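Local coordinates for glycosyl hydrolase family 2, TIM barrel domain protein (Faecalibacterium prausnitzii A2-165, PDB 6ED2), which probably hydrolyses beta-D-glucuronides as a beta-glucuronidase of glycosyl hydrolase family 2, at residues P442-A447 with R470-L475. Numbering follows the deposited sequence.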
loop_
_atom_site.group_PDB
_atom_site.type_symbol
_atom_site.label_atom_id
_atom_site.label_comp_id
_atom_site.label_asym_id
_atom_site.label_seq_id
_atom_site.Cartn_x
_atom_site.Cartn_y
_atom_site.Cartn_z
ATOM N N PRO A 442 3.965 17.422 -30.976
ATOM C CA PRO A 442 4.654 17.118 -32.230
ATOM C C PRO A 442 6.074 17.652 -32.168
ATOM O O PRO A 442 6.389 18.563 -31.401
ATOM C CB PRO A 442 3.825 17.865 -33.283
ATOM C CG PRO A 442 3.317 19.042 -32.547
ATOM C CD PRO A 442 3.121 18.626 -31.100
ATOM N N GLN A 443 6.941 17.059 -32.986
ATOM C CA GLN A 443 8.313 17.544 -33.107
ATOM C C GLN A 443 8.296 18.820 -33.959
ATOM O O GLN A 443 8.670 18.827 -35.130
ATOM C CB GLN A 443 9.209 16.462 -33.710
ATOM C CG GLN A 443 10.695 16.841 -33.815
ATOM C CD GLN A 443 11.558 15.732 -34.423
ATOM O OE1 GLN A 443 11.095 14.912 -35.221
ATOM N NE2 GLN A 443 12.821 15.699 -34.027
ATOM N N CYS A 444 7.831 19.920 -33.351
ATOM C CA CYS A 444 7.575 21.153 -34.095
ATOM C C CYS A 444 8.830 22.010 -34.291
ATOM O O CYS A 444 8.715 23.174 -34.702
ATOM C CB CYS A 444 6.461 21.975 -33.424
ATOM S SG CYS A 444 6.772 22.694 -31.762
ATOM N N THR A 445 10.007 21.459 -33.987
ATOM C CA THR A 445 11.282 21.975 -34.447
ATOM C C THR A 445 11.726 21.303 -35.733
ATOM O O THR A 445 12.741 21.703 -36.315
ATOM C CB THR A 445 12.368 21.780 -33.379
ATOM O OG1 THR A 445 12.420 20.402 -33.002
ATOM C CG2 THR A 445 12.090 22.635 -32.145
ATOM N N SER A 446 10.993 20.289 -36.176
ATOM C CA SER A 446 11.374 19.542 -37.365
ATOM C C SER A 446 11.250 20.429 -38.599
ATOM O O SER A 446 10.356 21.285 -38.688
ATOM C CB SER A 446 10.485 18.297 -37.496
ATOM O OG SER A 446 10.588 17.665 -38.759
ATOM N N ALA A 447 12.168 20.247 -39.541
ATOM C CA ALA A 447 11.949 20.801 -40.871
ATOM C C ALA A 447 10.654 20.231 -41.421
ATOM O O ALA A 447 10.338 19.060 -41.196
ATOM C CB ALA A 447 13.115 20.458 -41.806
ATOM N N ARG A 470 -7.722 27.832 -31.683
ATOM C CA ARG A 470 -6.972 26.622 -32.012
ATOM C C ARG A 470 -5.629 26.614 -31.293
ATOM O O ARG A 470 -4.995 27.663 -31.132
ATOM C CB ARG A 470 -6.728 26.494 -33.518
ATOM C CG ARG A 470 -7.975 26.640 -34.387
ATOM C CD ARG A 470 -7.598 27.220 -35.756
ATOM N NE ARG A 470 -7.048 28.565 -35.588
ATOM C CZ ARG A 470 -6.443 29.264 -36.542
ATOM N NH1 ARG A 470 -6.298 28.745 -37.750
ATOM N NH2 ARG A 470 -5.990 30.484 -36.283
ATOM N N THR A 471 -5.199 25.425 -30.865
ATOM C CA THR A 471 -3.958 25.261 -30.125
ATOM C C THR A 471 -3.367 23.903 -30.477
ATOM O O THR A 471 -3.939 23.133 -31.250
ATOM C CB THR A 471 -4.177 25.395 -28.599
ATOM O OG1 THR A 471 -2.912 25.593 -27.940
ATOM C CG2 THR A 471 -4.840 24.134 -28.018
ATOM N N TYR A 472 -2.194 23.631 -29.914
ATOM C CA TYR A 472 -1.577 22.311 -29.922
ATOM C C TYR A 472 -0.604 22.323 -28.762
ATOM O O TYR A 472 -0.171 23.389 -28.332
ATOM C CB TYR A 472 -0.863 22.009 -31.235
ATOM C CG TYR A 472 0.511 22.647 -31.360
ATOM C CD1 TYR A 472 1.675 21.914 -31.092
ATOM C CD2 TYR A 472 0.649 23.979 -31.767
ATOM C CE1 TYR A 472 2.936 22.493 -31.216
ATOM C CE2 TYR A 472 1.905 24.569 -31.895
ATOM C CZ TYR A 472 3.042 23.824 -31.632
ATOM O OH TYR A 472 4.278 24.417 -31.768
ATOM N N THR A 473 -0.270 21.153 -28.230
ATOM C CA THR A 473 0.542 21.167 -27.023
ATOM C C THR A 473 2.015 21.035 -27.378
ATOM O O THR A 473 2.398 20.236 -28.237
ATOM C CB THR A 473 0.119 20.070 -26.042
ATOM O OG1 THR A 473 0.403 18.789 -26.612
ATOM C CG2 THR A 473 -1.372 20.186 -25.736
ATOM N N VAL A 474 2.841 21.828 -26.703
ATOM C CA VAL A 474 4.236 22.013 -27.079
ATOM C C VAL A 474 5.114 21.078 -26.259
ATOM O O VAL A 474 5.063 21.090 -25.027
ATOM C CB VAL A 474 4.663 23.479 -26.896
ATOM C CG1 VAL A 474 6.124 23.660 -27.305
ATOM C CG2 VAL A 474 3.734 24.391 -27.701
ATOM N N LEU A 475 5.913 20.274 -26.957
ATOM C CA LEU A 475 6.931 19.415 -26.372
ATOM C C LEU A 475 7.954 20.232 -25.586
ATOM O O LEU A 475 8.187 21.409 -25.864
ATOM C CB LEU A 475 7.662 18.665 -27.485
ATOM C CG LEU A 475 7.562 17.163 -27.586
ATOM C CD1 LEU A 475 8.650 16.687 -28.510
ATOM C CD2 LEU A 475 7.693 16.542 -26.209
HETATM O O HOH W 1 5.837 20.437 -29.792
#
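Pro-442 and Cys-444 both meet Tyr-472 at one side of its ring, the proline beside CD1 and CE1, the cysteine at the hydroxyl end. Pro-442 CD comes in near the ring plane, while CG is shifted toward one face, 3.6 Å from Tyr-472 CD1; the two rings are set obliquely rather than stacked. The proline CD also rests 3.4 Å from Thr-473 O. Cys-444 brings its sulfur to the ring edge in a sulfur-aromatic contact, SG 5.0 Å from the Tyr-472 centroid and 83° off the ring normal. That direction keeps SG near the ring plane and close to the phenol oxygen, with SG and Tyr-472 OH 3.0 Å apart. The tyrosine gets there with CG between its backbone N and carbonyl carbon (chi1 80°), which carries the ring from strand 470-474 toward the loop. Phe-453 of helix 449-463 packs edge-to-face against Tyr-472 and also touches Pro-442 and Cys-444. At the same edge, in the ring plane, a water joins the two backbones, donating to Pro-442 O and accepting from Leu-475 N at 2.8 Å. Leu-475 sets CB and CD1 by that proline carbonyl. The loop folds compactly here, with an inverse gamma turn centred on Gln-443 and a type I turn from Gln-443 to Ser-446. In the TIM barrel, the contact ties the loop after strand 433-440 to the neighbouring parallel strand 470-474, across one beta-alpha-beta crossover. Replacing Tyr-472 with an alanine would probably open a gap beside Pro-442, take away the edge contact of the Cys-444 sulfur and leave Phe-453 without its edge-to-face partner. Between these two segments the attachment is mainly apolar and sulfur-aromatic, while the water links a backbone carbonyl and an amide that do not pair directly.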